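Local structure of lactate dehydrogenase, adjacent gene encodes predicted malate dehydrogenase (Cryptosporidium parvum, 4ND2) at residues Ile10-Ile15 against Gly39-Lys44; Gly72-Ile77 against Ala246-Lys251; Ile120-Asp125 against Gly175-Gly180; Thr156-His161 against Asp210-His215. The protein probably catalyses the NAD-dependent interconversion of (S)-lactate and pyruvate. All coordinates share one frame; numbering follows the deposited sequence.

Contact 1: residues Ile10-Ile15 against Gly39-Lys44; sequences IGSGQI and GIPQGK. With A3D (3-acetylpyridine adenine dinucleotide), chain C.
Lys-44 reaches out from the first turn of helix 40-55 and sets its ammonium group against the backbone oxygens of Ser-12 and Gly-13. Although CG starts beside the backbone N (chi1 -68°), the rest of the chain is extended, and this carries NZ across the gap. NZ donates to Ser-12 O at 2.8 Å. It approaches at 132° to the C=O bond and is tilted 30° from the carbonyl plane. The bond from NZ to Gly-13 O, at 2.9 Å, is weak. Water 1 is a third partner: it accepts from Lys-44 NZ and donates to Gln-14 OE1, which the bend of the Gln-14 chain at chi2 turns back toward the lysine. CD and CE of the lysine each pass 3.4 Å from Ser-12 O. Beside them, Ser-12 OG lies 3.5 Å from Pro-41 CB, while its weak hydrogen bond goes to Phe-34 O. Ile-40 CG2 lies 3.6 Å from Ser-12 O.

The segment 10-15 is the turn between strand 6-10 and helix 14-26, consistent with the dinucleotide-binding GxGxxG loop of a Rossmann fold. Two of its amides donate to the cofactor analogue: Gln-14 N to A3D O1A at 2.9 Å, nearly straight, and Ile-15 N to A3D O2N at 3.0 Å. Tyr-233 of the second subunit packs on Lys-44.

The chemistry is thus divided between two kinds of backbone group: amides grip the diphosphate, while a lysine holds one carbonyl oxygen firmly and a second weakly, and its positive charge probably polarises them.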
# COMPACT_ATOMS: atom_id res chain seq x y z
N ILE A 10 21.56 11.14 -7.93
CA ILE A 10 22.69 11.62 -8.72
C ILE A 10 23.12 10.51 -9.67
O ILE A 10 23.75 9.53 -9.26
CB ILE A 10 23.89 12.04 -7.83
CG1 ILE A 10 23.42 12.94 -6.67
CG2 ILE A 10 24.96 12.73 -8.66
CD1 ILE A 10 22.62 14.15 -7.10
N GLY A 11 22.76 10.67 -10.94
CA GLY A 11 22.97 9.64 -11.95
C GLY A 11 21.63 9.03 -12.29
O GLY A 11 21.00 8.39 -11.43
N SER A 12 21.18 9.22 -13.53
CA SER A 12 19.84 8.82 -13.95
C SER A 12 19.89 7.69 -14.97
O SER A 12 19.12 7.68 -15.94
CB SER A 12 19.10 10.03 -14.51
OG SER A 12 19.10 11.08 -13.56
N GLY A 13 20.78 6.73 -14.74
CA GLY A 13 20.86 5.54 -15.58
C GLY A 13 19.89 4.47 -15.11
O GLY A 13 18.80 4.78 -14.62
N GLN A 14 20.29 3.21 -15.26
CA GLN A 14 19.41 2.08 -14.97
C GLN A 14 18.87 2.12 -13.54
O GLN A 14 17.66 2.05 -13.33
CB GLN A 14 20.15 0.76 -15.20
CG GLN A 14 20.51 0.47 -16.66
CD GLN A 14 19.31 0.09 -17.50
OE1 GLN A 14 18.48 0.93 -17.83
NE2 GLN A 14 19.22 -1.19 -17.86
N ILE A 15 19.76 2.25 -12.57
CA ILE A 15 19.36 2.27 -11.16
C ILE A 15 18.63 3.56 -10.80
O ILE A 15 17.58 3.51 -10.16
CB ILE A 15 20.57 2.07 -10.23
CG1 ILE A 15 21.10 0.65 -10.39
CG2 ILE A 15 20.19 2.33 -8.78
CD1 ILE A 15 22.45 0.41 -9.77
N GLY A 39 19.27 15.40 -21.81
CA GLY A 39 18.00 14.75 -22.13
C GLY A 39 17.59 13.59 -21.23
O GLY A 39 16.42 13.48 -20.87
N ILE A 40 18.55 12.74 -20.87
CA ILE A 40 18.25 11.49 -20.16
C ILE A 40 17.38 11.70 -18.91
O ILE A 40 16.28 11.15 -18.84
CB ILE A 40 19.54 10.70 -19.79
CG1 ILE A 40 20.40 10.41 -21.02
CG2 ILE A 40 19.18 9.40 -19.07
CD1 ILE A 40 19.73 9.61 -22.11
N PRO A 41 17.85 12.50 -17.94
CA PRO A 41 17.03 12.67 -16.73
C PRO A 41 15.69 13.35 -17.01
O PRO A 41 14.69 13.03 -16.36
CB PRO A 41 17.90 13.53 -15.82
CG PRO A 41 18.85 14.24 -16.73
CD PRO A 41 19.08 13.31 -17.88
N GLN A 42 15.67 14.27 -17.97
CA GLN A 42 14.44 14.98 -18.34
C GLN A 42 13.41 14.01 -18.91
O GLN A 42 12.24 14.04 -18.52
CB GLN A 42 14.73 16.10 -19.36
CG GLN A 42 15.54 17.27 -18.80
CD GLN A 42 17.04 17.02 -18.77
OE1 GLN A 42 17.53 16.03 -19.30
NE2 GLN A 42 17.78 17.93 -18.13
N GLY A 43 13.85 13.14 -19.82
CA GLY A 43 12.97 12.16 -20.44
C GLY A 43 12.39 11.16 -19.45
O GLY A 43 11.19 10.87 -19.49
N LYS A 44 13.23 10.66 -18.56
CA LYS A 44 12.79 9.72 -17.52
C LYS A 44 11.84 10.40 -16.53
O LYS A 44 10.84 9.81 -16.13
CB LYS A 44 13.99 9.11 -16.80
CG LYS A 44 14.80 8.18 -17.69
CD LYS A 44 15.83 7.38 -16.91
CE LYS A 44 16.61 6.47 -17.85
NZ LYS A 44 17.62 5.63 -17.14
PA A3D C . 24.33 3.29 -15.76
O1A A3D C . 23.02 2.79 -16.29
O2A A3D C . 25.53 3.32 -16.67
O5B A3D C . 24.11 4.77 -15.19
C5B A3D C . 25.19 5.61 -14.78
C4B A3D C . 24.74 7.05 -14.96
O4B A3D C . 25.67 7.93 -14.34
C3B A3D C . 24.66 7.45 -16.44
O3B A3D C . 23.34 7.89 -16.78
C2B A3D C . 25.67 8.57 -16.58
O2B A3D C . 25.27 9.60 -17.49
C1B A3D C . 25.78 9.09 -15.16
N9A A3D C . 27.03 9.84 -14.90
C8A A3D C . 28.26 9.60 -15.39
N7A A3D C . 29.14 10.51 -14.91
C5A A3D C . 28.47 11.35 -14.11
C6A A3D C . 28.78 12.54 -13.29
N6A A3D C . 30.05 13.03 -13.23
N1A A3D C . 27.77 13.11 -12.60
C2A A3D C . 26.51 12.64 -12.64
N3A A3D C . 26.15 11.57 -13.37
C4A A3D C . 27.07 10.90 -14.11
O3 A3D C . 24.78 2.48 -14.44
PN A3D C . 23.77 1.76 -13.40
O1N A3D C . 23.36 0.43 -13.97
O2N A3D C . 22.71 2.74 -12.96
O5D A3D C . 24.75 1.52 -12.15
C5D A3D C . 25.27 2.65 -11.45
C4D A3D C . 26.36 2.24 -10.46
O4D A3D C . 25.80 1.42 -9.43
C3D A3D C . 27.49 1.44 -11.09
O3D A3D C . 28.74 1.90 -10.60
C2D A3D C . 27.25 0.02 -10.62
O2D A3D C . 28.45 -0.76 -10.51
C1D A3D C . 26.64 0.28 -9.26
N1N A3D C . 25.88 -0.86 -8.72
C2N A3D C . 26.11 -1.22 -7.45
C3N A3D C . 25.43 -2.29 -6.89
C7N A3D C . 25.68 -2.70 -5.47
O7N A3D C . 25.11 -3.68 -5.05
C8N A3D C . 26.60 -1.90 -4.60
C4N A3D C . 24.50 -2.98 -7.66
C5N A3D C . 24.28 -2.58 -8.97
C6N A3D C . 24.99 -1.51 -9.48
O HOH W 1 19.02 3.68 -18.49

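Contact 2: residues Gly72-Ile77 against Ala246-Lys251; sequences GSDVVI and AYLKDK
Val-75 gives up more surface here than any other residue of the two segments, and it does so through a single methyl. With CG1 anti to the backbone N (chi1 179°), CG2 lies beside the N and anti to the carbonyl carbon. There it is 3.7 Å from Tyr-247 CD2 and 4.0 Å from Leu-248 CD2, at the meeting point of two neighbouring residues in the last turn of helix 234-248. The valine and tyrosine side chains run antiparallel past one another, and the methyl approaches the ring obliquely.

Leu-248 uses the same CD2 methyl twice, since it also touches Asp-74 CB at 3.8 Å. The carboxylate of Asp-74 is engaged differently: its OD2 accepts from Lys-6 N, on the neighbouring strand.

Strand 75-78 is a central strand of the parallel Rossmann sheet, flanked by 6-10 and 116-119, whereas helix 234-248 belongs to the C-terminal half of the chain; the contact therefore joins the end of that helix to the start of a central strand of the nucleotide-binding sheet. The helix terminates in a Schellman motif, with Asp-250 at positive phi and Lys-251 N bonded back to Ala-246 O.

Tyr-247 completes the contact. Its ring carbon CE2 passes 3.7 Å from Asp-74 O, and its hydroxyl donates to water 2 at 2.6 Å from OH, which in turn donates to Asp-74 O at 2.8 Å. The ring also stacks with Phe-116 of the adjacent strand, and Ile-2 of the third subunit packs against both Asp-74 and Tyr-247.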
# COMPACT_ATOMS: atom_id res chain seq x y z
N GLY A 72 18.38 21.57 -0.49
CA GLY A 72 17.38 21.16 0.49
C GLY A 72 16.98 19.69 0.43
O GLY A 72 15.96 19.30 1.01
N SER A 73 17.77 18.87 -0.26
CA SER A 73 17.49 17.44 -0.35
C SER A 73 17.70 16.77 1.01
O SER A 73 18.72 17.00 1.66
CB SER A 73 18.39 16.77 -1.40
OG SER A 73 18.03 17.17 -2.72
N ASP A 74 16.74 15.96 1.42
CA ASP A 74 16.83 15.22 2.68
C ASP A 74 17.73 14.01 2.51
O ASP A 74 18.50 13.67 3.41
CB ASP A 74 15.45 14.77 3.14
CG ASP A 74 14.51 15.92 3.39
OD1 ASP A 74 14.78 16.71 4.32
OD2 ASP A 74 13.51 16.04 2.66
N VAL A 75 17.62 13.36 1.36
CA VAL A 75 18.43 12.20 1.04
C VAL A 75 19.07 12.39 -0.33
O VAL A 75 18.43 12.90 -1.26
CB VAL A 75 17.59 10.90 1.03
CG1 VAL A 75 18.45 9.69 0.67
CG2 VAL A 75 16.92 10.70 2.38
N VAL A 76 20.34 12.00 -0.45
CA VAL A 76 21.04 11.99 -1.72
C VAL A 76 21.49 10.56 -1.99
O VAL A 76 22.20 9.97 -1.18
CB VAL A 76 22.27 12.92 -1.72
CG1 VAL A 76 23.05 12.79 -3.02
CG2 VAL A 76 21.84 14.36 -1.49
N ILE A 77 21.05 10.00 -3.12
CA ILE A 77 21.44 8.66 -3.52
C ILE A 77 22.36 8.76 -4.74
O ILE A 77 21.95 9.28 -5.78
CB ILE A 77 20.22 7.76 -3.82
CG1 ILE A 77 19.24 7.79 -2.65
CG2 ILE A 77 20.67 6.34 -4.11
CD1 ILE A 77 17.93 7.09 -2.91
N ALA A 246 13.86 4.21 5.77
CA ALA A 246 14.30 4.09 7.16
C ALA A 246 14.70 5.45 7.74
O ALA A 246 14.37 5.76 8.88
CB ALA A 246 15.45 3.11 7.27
N TYR A 247 15.41 6.24 6.94
CA TYR A 247 15.82 7.58 7.35
C TYR A 247 14.62 8.53 7.43
O TYR A 247 14.40 9.16 8.47
CB TYR A 247 16.87 8.14 6.39
CG TYR A 247 17.35 9.53 6.76
CD1 TYR A 247 18.30 9.70 7.76
CD2 TYR A 247 16.85 10.66 6.12
CE1 TYR A 247 18.73 10.97 8.12
CE2 TYR A 247 17.28 11.93 6.47
CZ TYR A 247 18.22 12.08 7.47
OH TYR A 247 18.65 13.33 7.82
N LEU A 248 13.86 8.62 6.35
CA LEU A 248 12.77 9.60 6.25
C LEU A 248 11.64 9.35 7.24
O LEU A 248 11.01 10.30 7.70
CB LEU A 248 12.21 9.63 4.82
CG LEU A 248 13.15 10.21 3.75
CD1 LEU A 248 12.62 9.93 2.35
CD2 LEU A 248 13.34 11.71 3.95
N LYS A 249 11.39 8.09 7.56
CA LYS A 249 10.33 7.72 8.51
C LYS A 249 10.86 7.41 9.91
O LYS A 249 10.08 7.04 10.79
CB LYS A 249 9.53 6.54 7.96
CG LYS A 249 8.77 6.89 6.68
CD LYS A 249 8.23 5.65 5.99
CE LYS A 249 7.07 5.97 5.06
NZ LYS A 249 5.96 6.74 5.71
N ASP A 250 12.16 7.58 10.11
CA ASP A 250 12.79 7.37 11.42
C ASP A 250 12.42 6.00 11.99
O ASP A 250 11.97 5.89 13.13
CB ASP A 250 12.38 8.50 12.39
CG ASP A 250 13.12 8.43 13.72
OD1 ASP A 250 14.32 8.09 13.75
OD2 ASP A 250 12.48 8.72 14.76
N LYS A 251 12.62 4.97 11.18
CA LYS A 251 12.13 3.62 11.52
C LYS A 251 12.88 2.91 12.64
O LYS A 251 12.33 2.00 13.26
CB LYS A 251 12.17 2.72 10.28
CG LYS A 251 11.13 3.02 9.23
CD LYS A 251 11.09 1.90 8.20
CE LYS A 251 10.25 2.27 7.00
NZ LYS A 251 10.26 1.17 6.00
O HOH W 2 18.61 15.07 5.85

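Contact 3: residues Ile120-Asp125 against Gly175-Gly180; sequences ITNPLD and GGHGDG. With A3D (3-acetylpyridine adenine dinucleotide), chain C; PYR (pyruvic acid), chain D.
The substrate site lies where Asn-122 and His-177 converge on bound pyruvate, at the meeting of the nucleotide-binding and C-terminal parts of the chain. Both side chains grip one ketone oxygen: His-177 NE2 donates to PYR O3 at 2.9 Å and Asn-122 ND2 donates to PYR O3 at 3.0 Å. The amide and imidazole planes are only 9° apart, and Asn-122 OD1 comes to the ring edge, 3.8 Å from His-177 CD2. OD1 is used in an Asx turn, accepting from Leu-124 N at 3.0 Å on an in-plane lone pair, which helps fix the amide's rotation. ND2 also donates to A3D O2D at 3.1 Å, linking substrate to cofactor ribose.

At the backbone of the histidine, Asp-125 OD2 receives His-177 N at 2.6 Å, on the syn side and nearly straight at 169°. This holds the backbone from which the imidazole, with CG anti to the backbone N (chi1 -175°), extends toward pyruvate. Leu-124 CB packs on His-177 CB, at 4.2 Å.

Arg-90 NE and Arg-153 NH2 also hydrogen-bond to the pyruvate. His-177 is the predicted proton acceptor, and its ND1 is hydrogen-bonded to Asp-150, giving the Asp-His pair typical of lactate and malate dehydrogenases.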
# COMPACT_ATOMS: atom_id res chain seq x y z
N ILE A 120 25.73 4.13 -4.01
CA ILE A 120 25.54 2.86 -4.72
C ILE A 120 26.72 2.58 -5.67
O ILE A 120 27.06 1.42 -5.90
CB ILE A 120 24.21 2.85 -5.51
CG1 ILE A 120 23.03 3.10 -4.55
CG2 ILE A 120 24.03 1.54 -6.25
CD1 ILE A 120 21.67 3.11 -5.20
N THR A 121 27.33 3.64 -6.19
CA THR A 121 28.48 3.54 -7.10
C THR A 121 29.54 2.54 -6.63
O THR A 121 29.98 2.60 -5.48
CB THR A 121 29.15 4.93 -7.25
OG1 THR A 121 28.16 5.90 -7.62
CG2 THR A 121 30.25 4.89 -8.31
N ASN A 122 29.94 1.64 -7.52
CA ASN A 122 30.98 0.64 -7.23
C ASN A 122 32.39 1.15 -7.53
O ASN A 122 32.55 2.04 -8.37
CB ASN A 122 30.74 -0.65 -8.02
CG ASN A 122 29.91 -1.67 -7.26
OD1 ASN A 122 30.09 -1.86 -6.05
ND2 ASN A 122 29.02 -2.36 -7.96
N PRO A 123 33.41 0.58 -6.86
CA PRO A 123 33.35 -0.45 -5.81
C PRO A 123 32.85 0.13 -4.48
O PRO A 123 33.49 1.00 -3.89
CB PRO A 123 34.81 -0.91 -5.69
CG PRO A 123 35.61 0.26 -6.11
CD PRO A 123 34.80 0.96 -7.18
N LEU A 124 31.72 -0.40 -4.03
CA LEU A 124 30.87 0.26 -3.02
C LEU A 124 31.57 0.77 -1.76
O LEU A 124 31.52 1.97 -1.47
CB LEU A 124 29.73 -0.69 -2.63
CG LEU A 124 28.59 -0.18 -1.74
CD1 LEU A 124 28.95 -0.20 -0.26
CD2 LEU A 124 28.13 1.20 -2.17
N ASP A 125 32.21 -0.12 -1.02
CA ASP A 125 32.76 0.23 0.29
C ASP A 125 33.86 1.29 0.20
O ASP A 125 33.92 2.20 1.04
CB ASP A 125 33.29 -1.01 1.01
CG ASP A 125 32.21 -2.05 1.21
OD1 ASP A 125 31.48 -1.98 2.22
OD2 ASP A 125 32.10 -2.95 0.35
N GLY A 175 30.66 -7.54 5.88
CA GLY A 175 31.96 -7.35 5.25
C GLY A 175 31.86 -6.49 4.01
O GLY A 175 30.84 -5.84 3.77
N GLY A 176 32.92 -6.49 3.21
CA GLY A 176 32.95 -5.72 1.97
C GLY A 176 32.06 -6.31 0.90
O GLY A 176 31.90 -7.53 0.81
N HIS A 177 31.47 -5.44 0.08
CA HIS A 177 30.63 -5.85 -1.04
C HIS A 177 31.53 -6.32 -2.19
O HIS A 177 31.82 -5.58 -3.12
CB HIS A 177 29.73 -4.69 -1.49
CG HIS A 177 28.76 -5.06 -2.56
ND1 HIS A 177 27.78 -6.01 -2.39
CD2 HIS A 177 28.60 -4.58 -3.82
CE1 HIS A 177 27.06 -6.11 -3.49
NE2 HIS A 177 27.54 -5.26 -4.38
N GLY A 178 31.97 -7.57 -2.08
CA GLY A 178 32.86 -8.18 -3.06
C GLY A 178 32.94 -9.68 -2.85
O GLY A 178 32.12 -10.24 -2.12
N ASP A 179 33.92 -10.32 -3.48
CA ASP A 179 34.10 -11.77 -3.35
C ASP A 179 34.29 -12.21 -1.89
O ASP A 179 33.91 -13.32 -1.53
CB ASP A 179 35.29 -12.26 -4.19
CG ASP A 179 34.99 -12.28 -5.68
OD1 ASP A 179 33.81 -12.10 -6.07
OD2 ASP A 179 35.93 -12.49 -6.47
N GLY A 180 34.87 -11.33 -1.08
CA GLY A 180 35.09 -11.62 0.34
C GLY A 180 33.90 -11.41 1.26
O GLY A 180 34.03 -11.58 2.48
PA A3D C . 24.33 3.29 -15.76
O1A A3D C . 23.02 2.79 -16.29
O2A A3D C . 25.53 3.32 -16.67
O5B A3D C . 24.11 4.77 -15.19
C5B A3D C . 25.19 5.61 -14.78
C4B A3D C . 24.74 7.05 -14.96
O4B A3D C . 25.67 7.93 -14.34
C3B A3D C . 24.66 7.45 -16.44
O3B A3D C . 23.34 7.89 -16.78
C2B A3D C . 25.67 8.57 -16.58
O2B A3D C . 25.27 9.60 -17.49
C1B A3D C . 25.78 9.09 -15.16
N9A A3D C . 27.03 9.84 -14.90
C8A A3D C . 28.26 9.60 -15.39
N7A A3D C . 29.14 10.51 -14.91
C5A A3D C . 28.47 11.35 -14.11
C6A A3D C . 28.78 12.54 -13.29
N6A A3D C . 30.05 13.03 -13.23
N1A A3D C . 27.77 13.11 -12.60
C2A A3D C . 26.51 12.64 -12.64
N3A A3D C . 26.15 11.57 -13.37
C4A A3D C . 27.07 10.90 -14.11
O3 A3D C . 24.78 2.48 -14.44
PN A3D C . 23.77 1.76 -13.40
O1N A3D C . 23.36 0.43 -13.97
O2N A3D C . 22.71 2.74 -12.96
O5D A3D C . 24.75 1.52 -12.15
C5D A3D C . 25.27 2.65 -11.45
C4D A3D C . 26.36 2.24 -10.46
O4D A3D C . 25.80 1.42 -9.43
C3D A3D C . 27.49 1.44 -11.09
O3D A3D C . 28.74 1.90 -10.60
C2D A3D C . 27.25 0.02 -10.62
O2D A3D C . 28.45 -0.76 -10.51
C1D A3D C . 26.64 0.28 -9.26
N1N A3D C . 25.88 -0.86 -8.72
C2N A3D C . 26.11 -1.22 -7.45
C3N A3D C . 25.43 -2.29 -6.89
C7N A3D C . 25.68 -2.70 -5.47
O7N A3D C . 25.11 -3.68 -5.05
C8N A3D C . 26.60 -1.90 -4.60
C4N A3D C . 24.50 -2.98 -7.66
C5N A3D C . 24.28 -2.58 -8.97
C6N A3D C . 24.99 -1.51 -9.48
C PYR D . 25.70 -6.36 -7.52
O PYR D . 24.73 -6.73 -8.23
OXT PYR D . 25.91 -6.90 -6.40
CA PYR D . 26.61 -5.32 -7.99
O3 PYR D . 27.39 -4.80 -7.21
CB PYR D . 26.56 -4.89 -9.43
O HOH W 3 29.30 -3.79 2.16

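Contact 4: residues Thr156-His161 against Asp210-His215; sequences TFIAQH and DEIVCH
Ile-212 and His-215, three residues apart on helix 206-227, pack against Phe-157 and its neighbours on helix 147-162 in a helix-helix contact within the C-terminal domain. The local axes run roughly antiparallel, at 144°, with a closest approach of 10.0 Å.

Ile-212 comes first along the segment and points toward helix 147-162. Its CG2 branch, anti to the backbone N, sits 3.8 Å from Phe-157 CB and 4.1 Å from Ile-158 CG1. The other branch goes to a different place: CD1 lies 4.0 Å from Phe-157 O and just touches His-161 CB. The polar end of His-161 is directed to Leu-203 O through NE2. Ile-158 also packs on Val-169 and Ala-171 of strand 169-174, so it touches both the strand and Ile-212.

One turn later, His-215 meets the phenyl ring face to face. With CG anti to its backbone N (chi1 -165°), the imidazole is laid over Phe-157 in an offset stack, the planes 7° apart and the ring centroids 3.7 Å. His-215 NE2 is hydrogen-bonded to Glu-222 further along the same helix, a bond that should restrain the ring's rotation. Phe-157 in turn adjoins Arg-153, a pyruvate-binding residue one turn earlier on the same helix.

The overlap is mutual: His-215 ND1 stands over the centre of the phenyl ring, and Phe-157 CZ over the centre of the imidazole, each 3.4 Å above the other's plane.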
# COMPACT_ATOMS: atom_id res chain seq x y z
N THR A 156 16.62 -14.89 0.12
CA THR A 156 15.83 -15.42 -0.99
C THR A 156 16.23 -16.85 -1.34
O THR A 156 15.37 -17.71 -1.53
CB THR A 156 15.95 -14.51 -2.23
OG1 THR A 156 15.38 -13.23 -1.92
CG2 THR A 156 15.21 -15.10 -3.43
N PHE A 157 17.53 -17.11 -1.39
CA PHE A 157 18.04 -18.43 -1.74
C PHE A 157 17.72 -19.47 -0.66
O PHE A 157 17.37 -20.60 -0.98
CB PHE A 157 19.55 -18.39 -2.00
CG PHE A 157 19.96 -17.48 -3.14
CD1 PHE A 157 19.12 -17.25 -4.22
CD2 PHE A 157 21.20 -16.87 -3.13
CE1 PHE A 157 19.50 -16.42 -5.26
CE2 PHE A 157 21.60 -16.04 -4.17
CZ PHE A 157 20.75 -15.81 -5.23
N ILE A 158 17.81 -19.06 0.60
CA ILE A 158 17.40 -19.92 1.72
C ILE A 158 15.90 -20.21 1.62
O ILE A 158 15.48 -21.36 1.74
CB ILE A 158 17.71 -19.27 3.08
CG1 ILE A 158 19.22 -19.14 3.27
CG2 ILE A 158 17.11 -20.10 4.22
CD1 ILE A 158 19.62 -18.11 4.31
N ALA A 159 15.12 -19.16 1.39
CA ALA A 159 13.66 -19.27 1.28
C ALA A 159 13.24 -20.19 0.14
O ALA A 159 12.29 -20.97 0.28
CB ALA A 159 13.04 -17.90 1.11
N GLN A 160 13.95 -20.10 -0.98
CA GLN A 160 13.65 -20.93 -2.15
C GLN A 160 13.95 -22.41 -1.89
O GLN A 160 13.26 -23.28 -2.43
CB GLN A 160 14.40 -20.43 -3.39
CG GLN A 160 13.77 -19.18 -3.98
CD GLN A 160 14.57 -18.56 -5.12
OE1 GLN A 160 15.80 -18.62 -5.14
NE2 GLN A 160 13.87 -17.95 -6.07
N HIS A 161 14.96 -22.70 -1.07
CA HIS A 161 15.24 -24.08 -0.69
C HIS A 161 14.08 -24.66 0.12
O HIS A 161 13.56 -25.72 -0.22
CB HIS A 161 16.54 -24.20 0.11
CG HIS A 161 16.77 -25.56 0.69
ND1 HIS A 161 17.28 -26.60 -0.05
CD2 HIS A 161 16.50 -26.07 1.91
CE1 HIS A 161 17.34 -27.69 0.70
NE2 HIS A 161 16.87 -27.39 1.89
N ASP A 210 26.42 -24.45 1.78
CA ASP A 210 27.63 -23.94 1.13
C ASP A 210 27.33 -23.40 -0.28
O ASP A 210 27.86 -22.37 -0.68
CB ASP A 210 28.72 -25.03 1.04
CG ASP A 210 29.21 -25.51 2.41
OD1 ASP A 210 29.02 -24.80 3.42
OD2 ASP A 210 29.78 -26.61 2.46
N GLU A 211 26.46 -24.10 -1.01
CA GLU A 211 26.03 -23.68 -2.35
C GLU A 211 25.32 -22.33 -2.29
O GLU A 211 25.57 -21.46 -3.13
CB GLU A 211 25.11 -24.74 -2.97
CG GLU A 211 24.81 -24.55 -4.45
CD GLU A 211 23.78 -23.47 -4.76
OE1 GLU A 211 22.85 -23.25 -3.95
OE2 GLU A 211 23.90 -22.84 -5.84
N ILE A 212 24.43 -22.18 -1.31
CA ILE A 212 23.70 -20.93 -1.09
C ILE A 212 24.65 -19.78 -0.76
O ILE A 212 24.45 -18.66 -1.23
CB ILE A 212 22.64 -21.11 0.02
CG1 ILE A 212 21.47 -21.96 -0.50
CG2 ILE A 212 22.12 -19.76 0.51
CD1 ILE A 212 20.55 -22.48 0.58
N VAL A 213 25.67 -20.06 0.03
CA VAL A 213 26.69 -19.06 0.37
C VAL A 213 27.46 -18.64 -0.88
O VAL A 213 27.68 -17.45 -1.12
CB VAL A 213 27.66 -19.59 1.46
CG1 VAL A 213 28.90 -18.71 1.59
CG2 VAL A 213 26.94 -19.70 2.79
N CYS A 214 27.86 -19.62 -1.68
CA CYS A 214 28.56 -19.37 -2.94
C CYS A 214 27.68 -18.58 -3.92
O CYS A 214 28.13 -17.63 -4.54
CB CYS A 214 28.99 -20.69 -3.59
SG CYS A 214 29.79 -20.53 -5.20
N HIS A 215 26.42 -18.99 -4.02
CA HIS A 215 25.44 -18.35 -4.91
C HIS A 215 25.26 -16.87 -4.54
O HIS A 215 25.20 -16.01 -5.42
CB HIS A 215 24.11 -19.09 -4.84
CG HIS A 215 23.15 -18.75 -5.93
ND1 HIS A 215 21.85 -19.20 -5.94
CD2 HIS A 215 23.30 -18.02 -7.06
CE1 HIS A 215 21.23 -18.76 -7.02
NE2 HIS A 215 22.09 -18.03 -7.72

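Overall arrangement
Contacts 1, 2 and 3 form a continuous group in and around the Rossmann sheet. Ile-10 N of contact 1 lies 2.9 Å from Ile-77 O of contact 2, a probable hydrogen bond between adjacent strands. Ile-120 CD1 of contact 3 packs on Ile-77 CG2 at 3.6 Å and on Ile-15 CG2 at 3.9 Å. Contacts 1 and 3 both touch the cofactor analogue, contact 1 mainly at its diphosphate and contact 3 at the acetylpyridine end beside pyruvate, with centres about 23 Å apart. Contact 4 stands aside: its nearest atoms are about 7 Å from contact 3 and about 17 Å from contacts 1 and 2. The side chain of Phe-157 is about 10 Å from the bound pyruvate.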